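Local coordinates for protein endostatin (Mus musculus, PDB 1KOE) that inhibits angiogenesis as the C-terminal fragment of collagen XVIII and binds heparin, at residues T39-L44 and Y52-R57; D50-S53 and D59-S62; A92-F95 and D101-R104. All blocks are in the same frame, centred on the assembly; numbering follows the deposited sequence.

Contact 1. Residues T39-L44 and Y52-R57; sequences TFRAFL and YSIVRR
Ile54 packs against Arg41 and the carbonyls that follow it, a largely buried packing contact of an isoleucine against an arginine stem and two backbone carbonyls, between the edge strand 40-42 and the loop that leads on toward strand 65-66. The evidence is concentrated in one side chain: Ile54 contributes 94 Å² of the 167 Å² buried between the segments. Its CG1 and CG2 both lie against Arg41, and CD1 goes on to the carbonyls. CG2 lies 3.9 Å from Arg41 CB, while CG1 sits beside the guanidinium, 4.0 Å from Arg41 NH1. CD1 reaches furthest, coming 3.3 Å from Ala42 O and 3.6 Å from Leu44 O. With CG1 anti to the carbonyl carbon (chi1 -69°) and the chain extended beyond it, the terminal methyl is carried up to both oxygens, which lie about 70° apart as seen from it. Ala42 O also accepts a weak backbone bond from Leu44 N around the inverse gamma turn centred on Phe43, which ends the strand.

In the C-type lectin-like fold of endostatin, strand 40-42 is the outermost strand on its side of a mixed sheet and pairs antiparallel with 166-169. Ile54 also touches Ile168, so the loop residue lies against both of these strands. The helix 19-33 receives Ala42 and Leu44 instead.

The polar link is indirect. Water 1 accepts from Arg41 NH1 at 3.0 Å, in the plane of the guanidinium at its edge, and donates to Ile54 O at 2.8 Å. Arg41 bends at chi3 (54°), which folds the guanidinium back beside Ile54. NH2 forms a salt bridge with Asp24, and Gln49 OE1 accepts from NH1.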
ATOM      1  N   THR A  39       8.226   2.238 -12.180  1.00 19.93           N
ATOM      2  CA  THR A  39       6.800   2.062 -12.429  1.00 18.67           C
ATOM      3  C   THR A  39       6.115   1.747 -11.092  1.00 13.33           C
ATOM      4  O   THR A  39       6.315   0.685 -10.514  1.00 15.59           O
ATOM      5  CB  THR A  39       6.544   0.907 -13.427  1.00 27.39           C
ATOM      6  OG1 THR A  39       7.298   1.140 -14.629  1.00 33.04           O
ATOM      7  CG2 THR A  39       5.050   0.820 -13.774  1.00 29.21           C
ATOM      8  N   PHE A  40       5.319   2.688 -10.610  1.00 11.56           N
ATOM      9  CA  PHE A  40       4.618   2.533  -9.341  1.00 10.99           C
ATOM     10  C   PHE A  40       3.156   2.195  -9.519  1.00 12.80           C
ATOM     11  O   PHE A  40       2.450   2.861 -10.281  1.00 14.50           O
ATOM     12  CB  PHE A  40       4.722   3.817  -8.531  1.00  9.82           C
ATOM     13  CG  PHE A  40       6.101   4.078  -8.002  1.00 13.27           C
ATOM     14  CD1 PHE A  40       7.079   4.639  -8.823  1.00 11.48           C
ATOM     15  CD2 PHE A  40       6.425   3.761  -6.687  1.00 11.67           C
ATOM     16  CE1 PHE A  40       8.353   4.880  -8.341  1.00 13.02           C
ATOM     17  CE2 PHE A  40       7.702   4.005  -6.203  1.00 15.24           C
ATOM     18  CZ  PHE A  40       8.664   4.565  -7.032  1.00 12.92           C
ATOM     19  N   ARG A  41       2.713   1.170  -8.804  1.00  8.14           N
ATOM     20  CA  ARG A  41       1.326   0.750  -8.837  1.00  9.25           C
ATOM     21  C   ARG A  41       0.753   0.808  -7.414  1.00  9.34           C
ATOM     22  O   ARG A  41       1.501   0.740  -6.438  1.00  8.16           O
ATOM     23  CB  ARG A  41       1.230  -0.654  -9.436  1.00 15.01           C
ATOM     24  CG  ARG A  41       1.629  -0.679 -10.916  1.00 22.66           C
ATOM     25  CD  ARG A  41       0.945  -1.777 -11.694  1.00 28.20           C
ATOM     26  NE  ARG A  41      -0.502  -1.718 -11.529  1.00 30.10           N
ATOM     27  CZ  ARG A  41      -1.286  -2.784 -11.409  1.00 30.96           C
ATOM     28  NH1 ARG A  41      -0.750  -4.006 -11.442  1.00 25.66           N
ATOM     29  NH2 ARG A  41      -2.599  -2.631 -11.224  1.00 28.72           N
ATOM     30  N   ALA A  42      -0.557   1.003  -7.287  1.00  7.60           N
ATOM     31  CA  ALA A  42      -1.183   1.067  -5.971  1.00  6.68           C
ATOM     32  C   ALA A  42      -1.080  -0.282  -5.267  1.00  7.17           C
ATOM     33  O   ALA A  42      -1.262  -1.332  -5.884  1.00  8.52           O
ATOM     34  CB  ALA A  42      -2.640   1.501  -6.099  1.00  7.71           C
ATOM     35  N   PHE A  43      -0.750  -0.227  -3.975  1.00  6.55           N
ATOM     36  CA  PHE A  43      -0.603  -1.387  -3.087  1.00  8.23           C
ATOM     37  C   PHE A  43      -2.033  -1.803  -2.657  1.00  7.43           C
ATOM     38  O   PHE A  43      -2.470  -1.519  -1.546  1.00  8.61           O
ATOM     39  CB  PHE A  43       0.240  -0.924  -1.870  1.00  7.58           C
ATOM     40  CG  PHE A  43       0.635  -2.025  -0.899  1.00  7.95           C
ATOM     41  CD1 PHE A  43       1.720  -2.870  -1.168  1.00 10.05           C
ATOM     42  CD2 PHE A  43      -0.042  -2.175   0.307  1.00 10.04           C
ATOM     43  CE1 PHE A  43       2.134  -3.846  -0.234  1.00 13.92           C
ATOM     44  CE2 PHE A  43       0.364  -3.139   1.241  1.00 12.57           C
ATOM     45  CZ  PHE A  43       1.459  -3.974   0.965  1.00 10.87           C
ATOM     46  N   LEU A  44      -2.773  -2.436  -3.560  1.00  7.22           N
ATOM     47  CA  LEU A  44      -4.149  -2.825  -3.277  1.00  6.87           C
ATOM     48  C   LEU A  44      -4.527  -4.036  -4.115  1.00  9.21           C
ATOM     49  O   LEU A  44      -3.994  -4.213  -5.213  1.00  9.14           O
ATOM     50  CB  LEU A  44      -5.108  -1.697  -3.732  1.00  8.00           C
ATOM     51  CG  LEU A  44      -5.040  -0.262  -3.191  1.00  6.24           C
ATOM     52  CD1 LEU A  44      -5.857   0.699  -4.047  1.00  6.93           C
ATOM     53  CD2 LEU A  44      -5.527  -0.250  -1.753  1.00  9.85           C
ATOM     54  N   TYR A  52      -0.470  -9.521  -4.244  1.00  8.69           N
ATOM     55  CA  TYR A  52       0.772 -10.287  -4.338  1.00 10.49           C
ATOM     56  C   TYR A  52       1.439 -10.294  -5.716  1.00 11.00           C
ATOM     57  O   TYR A  52       2.664 -10.198  -5.829  1.00 11.72           O
ATOM     58  CB  TYR A  52       0.557 -11.730  -3.858  1.00 10.54           C
ATOM     59  CG  TYR A  52       1.826 -12.541  -3.953  1.00 17.51           C
ATOM     60  CD1 TYR A  52       2.862 -12.384  -3.018  1.00 17.16           C
ATOM     61  CD2 TYR A  52       2.018 -13.438  -5.008  1.00 19.22           C
ATOM     62  CE1 TYR A  52       4.063 -13.096  -3.144  1.00 17.25           C
ATOM     63  CE2 TYR A  52       3.208 -14.146  -5.141  1.00 21.20           C
ATOM     64  CZ  TYR A  52       4.222 -13.971  -4.212  1.00 20.23           C
ATOM     65  OH  TYR A  52       5.378 -14.678  -4.397  1.00 17.62           O
ATOM     66  N   SER A  53       0.623 -10.355  -6.760  1.00 10.73           N
ATOM     67  CA  SER A  53       1.097 -10.430  -8.137  1.00  9.77           C
ATOM     68  C   SER A  53       1.550  -9.160  -8.797  1.00 10.02           C
ATOM     69  O   SER A  53       2.032  -9.213  -9.930  1.00 12.81           O
ATOM     70  CB  SER A  53      -0.003 -11.027  -9.004  1.00 13.82           C
ATOM     71  OG  SER A  53      -0.256 -12.360  -8.619  1.00 28.12           O
ATOM     72  N   ILE A  54       1.402  -8.025  -8.120  1.00 10.13           N
ATOM     73  CA  ILE A  54       1.763  -6.719  -8.680  1.00 11.69           C
ATOM     74  C   ILE A  54       3.257  -6.549  -8.977  1.00 16.53           C
ATOM     75  O   ILE A  54       3.619  -5.833  -9.917  1.00 17.93           O
ATOM     76  CB  ILE A  54       1.280  -5.571  -7.772  1.00 12.50           C
ATOM     77  CG1 ILE A  54      -0.242  -5.482  -7.805  1.00 14.35           C
ATOM     78  CG2 ILE A  54       1.875  -4.257  -8.211  1.00 22.45           C
ATOM     79  CD1 ILE A  54      -0.767  -4.393  -6.898  1.00 19.08           C
ATOM     80  N   VAL A  55       4.111  -7.155  -8.152  1.00 14.25           N
ATOM     81  CA  VAL A  55       5.561  -7.093  -8.348  1.00 13.18           C
ATOM     82  C   VAL A  55       5.992  -8.231  -9.281  1.00 13.46           C
ATOM     83  O   VAL A  55       5.553  -9.364  -9.102  1.00 14.59           O
ATOM     84  CB  VAL A  55       6.305  -7.186  -6.986  1.00 10.04           C
ATOM     85  CG1 VAL A  55       7.796  -7.444  -7.193  1.00 11.77           C
ATOM     86  CG2 VAL A  55       6.086  -5.885  -6.201  1.00 11.81           C
ATOM     87  N   ARG A  56       6.804  -7.908 -10.292  1.00 15.32           N
ATOM     88  CA  ARG A  56       7.299  -8.892 -11.275  1.00 15.89           C
ATOM     89  C   ARG A  56       7.845 -10.108 -10.562  1.00 17.12           C
ATOM     90  O   ARG A  56       8.570  -9.981  -9.571  1.00 16.17           O
ATOM     91  CB  ARG A  56       8.404  -8.285 -12.156  1.00 20.17           C
ATOM     92  N   ARG A  57       7.531 -11.286 -11.093  1.00 17.83           N
ATOM     93  CA  ARG A  57       7.955 -12.548 -10.483  1.00 19.92           C
ATOM     94  C   ARG A  57       9.444 -12.611 -10.136  1.00 19.00           C
ATOM     95  O   ARG A  57       9.816 -13.072  -9.052  1.00 18.27           O
ATOM     96  CB  ARG A  57       7.555 -13.743 -11.370  1.00 21.81           C
TER
HETATM   97  O   HOH W   1       2.145  -4.652 -11.958  1.00 33.96           O

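Contact 2. Residues D50-S53 and D59-S62; sequences DLYS and DRGS
Tyr52 and Ser53 meet the extended side chain of Arg60 in a surface contact between two parts of the loop joining strands 40-42 and 65-66. The first segment begins with a turn, in which Asp50 O accepts from Ser53 N at 3.1 Å. Tyr52 comes next: its CG stands anti to the backbone N (chi1 180°), sending the ring out so that it crosses the arginine at a slant. The ring's hydroxyl end touches the aliphatic part of that chain, with Tyr52 OH 3.6 Å from Arg60 CD, and CE2 lies 3.7 Å from Arg60 NH1. Ring and guanidinium planes are 57° apart, too far from parallel for a stack. Tyr52 OH bonds to Asp78, and Tyr52 O, which lies over one face of the guanidinium, accepts from Trp77 NE1. At Ser53 the backbone takes over, its O accepting a weak bond from Arg60 NH2 at 3.3 Å with an N-H...O angle of only 128°.

Val55 O takes Arg60 NE, and Ser53 O adds only the weak bond. Arg60 thus combines aliphatic packing on Tyr52 with donation to main-chain oxygens, whose dipoles may partly offset its charge.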
ATOM      1  N   ASP A  50      -4.587  -9.711  -7.613  1.00 10.45           N
ATOM      2  CA  ASP A  50      -4.204  -9.956  -6.228  1.00 10.04           C
ATOM      3  C   ASP A  50      -3.008  -9.034  -5.982  1.00 10.87           C
ATOM      4  O   ASP A  50      -2.140  -8.877  -6.845  1.00 11.85           O
ATOM      5  CB  ASP A  50      -3.721 -11.389  -6.035  1.00 13.26           C
ATOM      6  CG  ASP A  50      -4.815 -12.394  -6.219  1.00 15.08           C
ATOM      7  OD1 ASP A  50      -5.907 -12.188  -5.654  1.00 14.31           O
ATOM      8  OD2 ASP A  50      -4.598 -13.389  -6.934  1.00 21.37           O
ATOM      9  N   LEU A  51      -2.965  -8.410  -4.818  1.00 10.75           N
ATOM     10  CA  LEU A  51      -1.861  -7.526  -4.454  1.00  8.93           C
ATOM     11  C   LEU A  51      -0.513  -8.251  -4.628  1.00 10.07           C
ATOM     12  O   LEU A  51       0.452  -7.680  -5.139  1.00 10.11           O
ATOM     13  CB  LEU A  51      -2.025  -7.106  -2.994  1.00  9.42           C
ATOM     14  CG  LEU A  51      -0.878  -6.427  -2.235  1.00 11.08           C
ATOM     15  CD1 LEU A  51      -0.433  -5.183  -2.984  1.00 14.34           C
ATOM     16  CD2 LEU A  51      -1.383  -6.055  -0.839  1.00 13.25           C
ATOM     17  N   TYR A  52      -0.470  -9.521  -4.244  1.00  8.69           N
ATOM     18  CA  TYR A  52       0.772 -10.287  -4.338  1.00 10.49           C
ATOM     19  C   TYR A  52       1.439 -10.294  -5.716  1.00 11.00           C
ATOM     20  O   TYR A  52       2.664 -10.198  -5.829  1.00 11.72           O
ATOM     21  CB  TYR A  52       0.557 -11.730  -3.858  1.00 10.54           C
ATOM     22  CG  TYR A  52       1.826 -12.541  -3.953  1.00 17.51           C
ATOM     23  CD1 TYR A  52       2.862 -12.384  -3.018  1.00 17.16           C
ATOM     24  CD2 TYR A  52       2.018 -13.438  -5.008  1.00 19.22           C
ATOM     25  CE1 TYR A  52       4.063 -13.096  -3.144  1.00 17.25           C
ATOM     26  CE2 TYR A  52       3.208 -14.146  -5.141  1.00 21.20           C
ATOM     27  CZ  TYR A  52       4.222 -13.971  -4.212  1.00 20.23           C
ATOM     28  OH  TYR A  52       5.378 -14.678  -4.397  1.00 17.62           O
ATOM     29  N   SER A  53       0.623 -10.355  -6.760  1.00 10.73           N
ATOM     30  CA  SER A  53       1.097 -10.430  -8.137  1.00  9.77           C
ATOM     31  C   SER A  53       1.550  -9.160  -8.797  1.00 10.02           C
ATOM     32  O   SER A  53       2.032  -9.213  -9.930  1.00 12.81           O
ATOM     33  CB  SER A  53      -0.003 -11.027  -9.004  1.00 13.82           C
ATOM     34  OG  SER A  53      -0.256 -12.360  -8.619  1.00 28.12           O
ATOM     35  N   ASP A  59      11.392 -10.309  -9.230  1.00 15.48           N
ATOM     36  CA  ASP A  59      11.779  -9.416  -8.150  1.00 14.34           C
ATOM     37  C   ASP A  59      11.101  -9.709  -6.832  1.00 13.66           C
ATOM     38  O   ASP A  59      11.281  -8.968  -5.880  1.00 16.79           O
ATOM     39  CB  ASP A  59      11.482  -7.966  -8.541  1.00 14.53           C
ATOM     40  CG  ASP A  59      12.319  -7.495  -9.714  1.00 25.06           C
ATOM     41  OD1 ASP A  59      13.460  -7.976  -9.863  1.00 31.54           O
ATOM     42  OD2 ASP A  59      11.836  -6.661 -10.497  1.00 23.54           O
ATOM     43  N   ARG A  60      10.372 -10.813  -6.741  1.00 13.68           N
ATOM     44  CA  ARG A  60       9.644 -11.130  -5.518  1.00 12.56           C
ATOM     45  C   ARG A  60      10.414 -11.785  -4.383  1.00 14.21           C
ATOM     46  O   ARG A  60      10.097 -11.575  -3.221  1.00 12.84           O
ATOM     47  CB  ARG A  60       8.454 -12.026  -5.843  1.00 11.95           C
ATOM     48  CG  ARG A  60       7.453 -11.415  -6.771  1.00 11.67           C
ATOM     49  CD  ARG A  60       6.292 -12.356  -7.007  1.00 16.62           C
ATOM     50  NE  ARG A  60       5.445 -11.820  -8.059  1.00 19.60           N
ATOM     51  CZ  ARG A  60       4.620 -12.537  -8.814  1.00 21.25           C
ATOM     52  NH1 ARG A  60       4.522 -13.849  -8.639  1.00 22.10           N
ATOM     53  NH2 ARG A  60       3.873 -11.932  -9.735  1.00 19.31           N
ATOM     54  N   GLY A  61      11.459 -12.533  -4.704  1.00 16.37           N
ATOM     55  CA  GLY A  61      12.136 -13.257  -3.655  1.00 15.07           C
ATOM     56  C   GLY A  61      13.370 -12.694  -3.014  1.00 17.12           C
ATOM     57  O   GLY A  61      13.658 -13.039  -1.877  1.00 21.05           O
ATOM     58  N   SER A  62      14.084 -11.803  -3.670  1.00 17.39           N
ATOM     59  CA  SER A  62      15.296 -11.349  -3.038  1.00 20.73           C
ATOM     60  C   SER A  62      15.652  -9.909  -3.258  1.00 20.82           C
ATOM     61  O   SER A  62      16.827  -9.548  -3.204  1.00 22.75           O
ATOM     62  CB  SER A  62      16.447 -12.240  -3.489  1.00 28.27           C
ATOM     63  OG  SER A  62      16.522 -12.222  -4.900  1.00 37.53           O
TER

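Contact 3. Residues A92-F95 and D101-R104; sequences ARIF and DVLR
The backbones of Ile94 and Val102 are joined by one hydrogen bond, Val102 N to Ile94 O at 3.1 Å, nearly straight at 164°. It belongs to a single beta bridge between Phe95 and Asp101, whose CA atoms are 4.5 Å apart, and closes a short loop between helix 77-80 and strand 112-114. An Asx turn begins at Asp101: its OD1 accepts from Leu103 N at 2.9 Å and more weakly from Arg104 N.

With CG standing anti to the backbone N, chi1 -180° carries the carboxylate toward Arg93 and the 103-104 amides, where its oxygens find different partners. OD1 also accepts a hydrogen bond from water 3, which in turn accepts from Ile94 N. OD2 lies 3.5 Å from Arg93 CD, against the aliphatic part of the arginine, with the carboxylate and guanidinium planes 74° apart. Arg93 makes its salt bridge to Glu71 rather than to Asp101. Phe95 lies beside both residues: its CE1 is 4.1 Å from Asp101 CB, and its CZ sits over the centre of the Arg93 guanidinium, 3.3 Å above that plane. Between the buried side chains Ile94 and Val102, CB of the first meets CG1 of the second at 4.1 Å. Water 2 joins the two charged side chains, accepting from Arg93 NH1 and donating to Asp101 OD2 at 2.9 Å.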
ATOM      1  N   ALA A  92      10.383   1.382  11.751  1.00 25.56           N
ATOM      2  CA  ALA A  92      10.265   1.517  10.288  1.00 22.10           C
ATOM      3  C   ALA A  92       9.436   2.760  10.005  1.00 18.87           C
ATOM      4  O   ALA A  92       8.460   3.013  10.698  1.00 21.82           O
ATOM      5  CB  ALA A  92       9.562   0.288   9.692  1.00 21.32           C
ATOM      6  N   ARG A  93       9.853   3.549   9.023  1.00 16.13           N
ATOM      7  CA  ARG A  93       9.159   4.784   8.637  1.00 14.81           C
ATOM      8  C   ARG A  93       8.660   4.686   7.200  1.00 12.29           C
ATOM      9  O   ARG A  93       9.323   4.094   6.340  1.00 13.37           O
ATOM     10  CB  ARG A  93      10.120   5.972   8.663  1.00 14.64           C
ATOM     11  CG  ARG A  93      10.619   6.342  10.004  1.00 26.70           C
ATOM     12  CD  ARG A  93      11.343   7.651   9.920  1.00 26.86           C
ATOM     13  NE  ARG A  93      12.595   7.583   9.164  1.00 27.65           N
ATOM     14  CZ  ARG A  93      13.460   8.595   9.109  1.00 34.32           C
ATOM     15  NH1 ARG A  93      13.185   9.720   9.764  1.00 31.38           N
ATOM     16  NH2 ARG A  93      14.578   8.503   8.401  1.00 28.97           N
ATOM     17  N   ILE A  94       7.504   5.274   6.941  1.00  9.91           N
ATOM     18  CA  ILE A  94       6.981   5.301   5.588  1.00 10.26           C
ATOM     19  C   ILE A  94       6.750   6.755   5.235  1.00  9.79           C
ATOM     20  O   ILE A  94       6.127   7.501   5.992  1.00 10.47           O
ATOM     21  CB  ILE A  94       5.684   4.479   5.429  1.00 13.89           C
ATOM     22  CG1 ILE A  94       5.997   2.994   5.692  1.00 16.94           C
ATOM     23  CG2 ILE A  94       5.087   4.701   4.017  1.00 13.66           C
ATOM     24  CD1 ILE A  94       4.832   2.068   5.528  1.00 20.65           C
ATOM     25  N   PHE A  95       7.383   7.176   4.147  1.00 10.02           N
ATOM     26  CA  PHE A  95       7.276   8.547   3.639  1.00 10.35           C
ATOM     27  C   PHE A  95       6.368   8.637   2.404  1.00 10.13           C
ATOM     28  O   PHE A  95       6.291   7.694   1.603  1.00  9.50           O
ATOM     29  CB  PHE A  95       8.665   9.072   3.229  1.00  8.78           C
ATOM     30  CG  PHE A  95       9.621   9.180   4.366  1.00 11.12           C
ATOM     31  CD1 PHE A  95       9.661  10.327   5.137  1.00 16.49           C
ATOM     32  CD2 PHE A  95      10.472   8.134   4.682  1.00 12.05           C
ATOM     33  CE1 PHE A  95      10.539  10.427   6.224  1.00 16.99           C
ATOM     34  CE2 PHE A  95      11.341   8.231   5.757  1.00 19.05           C
ATOM     35  CZ  PHE A  95      11.369   9.383   6.528  1.00 13.69           C
ATOM     36  N   ASP A 101       6.721  12.032   6.764  1.00 10.87           N
ATOM     37  CA  ASP A 101       6.554  10.778   7.497  1.00 11.26           C
ATOM     38  C   ASP A 101       5.054  10.699   7.830  1.00 13.62           C
ATOM     39  O   ASP A 101       4.519  11.512   8.607  1.00 12.96           O
ATOM     40  CB  ASP A 101       7.401  10.790   8.773  1.00 12.93           C
ATOM     41  CG  ASP A 101       7.272   9.501   9.592  1.00 15.24           C
ATOM     42  OD1 ASP A 101       6.215   8.847   9.617  1.00 14.40           O
ATOM     43  OD2 ASP A 101       8.240   9.152  10.268  1.00 19.77           O
ATOM     44  N   VAL A 102       4.389   9.710   7.246  1.00 10.94           N
ATOM     45  CA  VAL A 102       2.951   9.537   7.410  1.00 12.62           C
ATOM     46  C   VAL A 102       2.468   9.282   8.849  1.00 14.13           C
ATOM     47  O   VAL A 102       1.328   9.598   9.202  1.00 14.25           O
ATOM     48  CB  VAL A 102       2.435   8.436   6.446  1.00 16.76           C
ATOM     49  CG1 VAL A 102       2.882   7.060   6.898  1.00 14.71           C
ATOM     50  CG2 VAL A 102       0.952   8.497   6.339  1.00 35.08           C
ATOM     51  N   LEU A 103       3.334   8.726   9.686  1.00 15.56           N
ATOM     52  CA  LEU A 103       2.956   8.465  11.071  1.00 18.76           C
ATOM     53  C   LEU A 103       3.098   9.724  11.936  1.00 21.57           C
ATOM     54  O   LEU A 103       2.281   9.964  12.826  1.00 23.34           O
ATOM     55  CB  LEU A 103       3.788   7.323  11.670  1.00 20.08           C
ATOM     56  CG  LEU A 103       3.037   6.431  12.663  1.00 28.99           C
ATOM     57  CD1 LEU A 103       2.054   5.570  11.904  1.00 32.72           C
ATOM     58  CD2 LEU A 103       4.005   5.557  13.421  1.00 34.23           C
ATOM     59  N   ARG A 104       4.072  10.570  11.615  1.00 20.15           N
ATOM     60  CA  ARG A 104       4.306  11.765  12.418  1.00 21.02           C
ATOM     61  C   ARG A 104       3.606  13.020  11.932  1.00 22.41           C
ATOM     62  O   ARG A 104       3.559  14.018  12.642  1.00 24.72           O
ATOM     63  CB  ARG A 104       5.811  12.026  12.538  1.00 22.27           C
ATOM     64  CG  ARG A 104       6.582  10.923  13.262  1.00 22.44           C
TER
HETATM   65  O   HOH W   2      10.691  10.730  10.470  1.00 32.07           O
HETATM   66  O   HOH W   3       6.111   6.094   9.311  1.00 20.87           O

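In the fold
Following the chain from the N terminus, contact 1 is the first to close, bringing 52-57 back to strand 40-42 across seven intervening residues. Contact 2 crosses it: 50-53 begins within the loop that contact 1 closes, shares Tyr52 and Ser53 with 52-57, and meets 59-62 beyond its end. The two centres are about 7 Å apart, and Val55 of contact 1 meets Arg60 of contact 2 directly. Together they fold the 40-42 to 65-66 connection against the mixed sheet and helix 77-80. Contact 3 comes later, in series, closing a loop before strand 112-114; its centre is about 21 Å from that of contact 1, on the opposite side of the chain's centre.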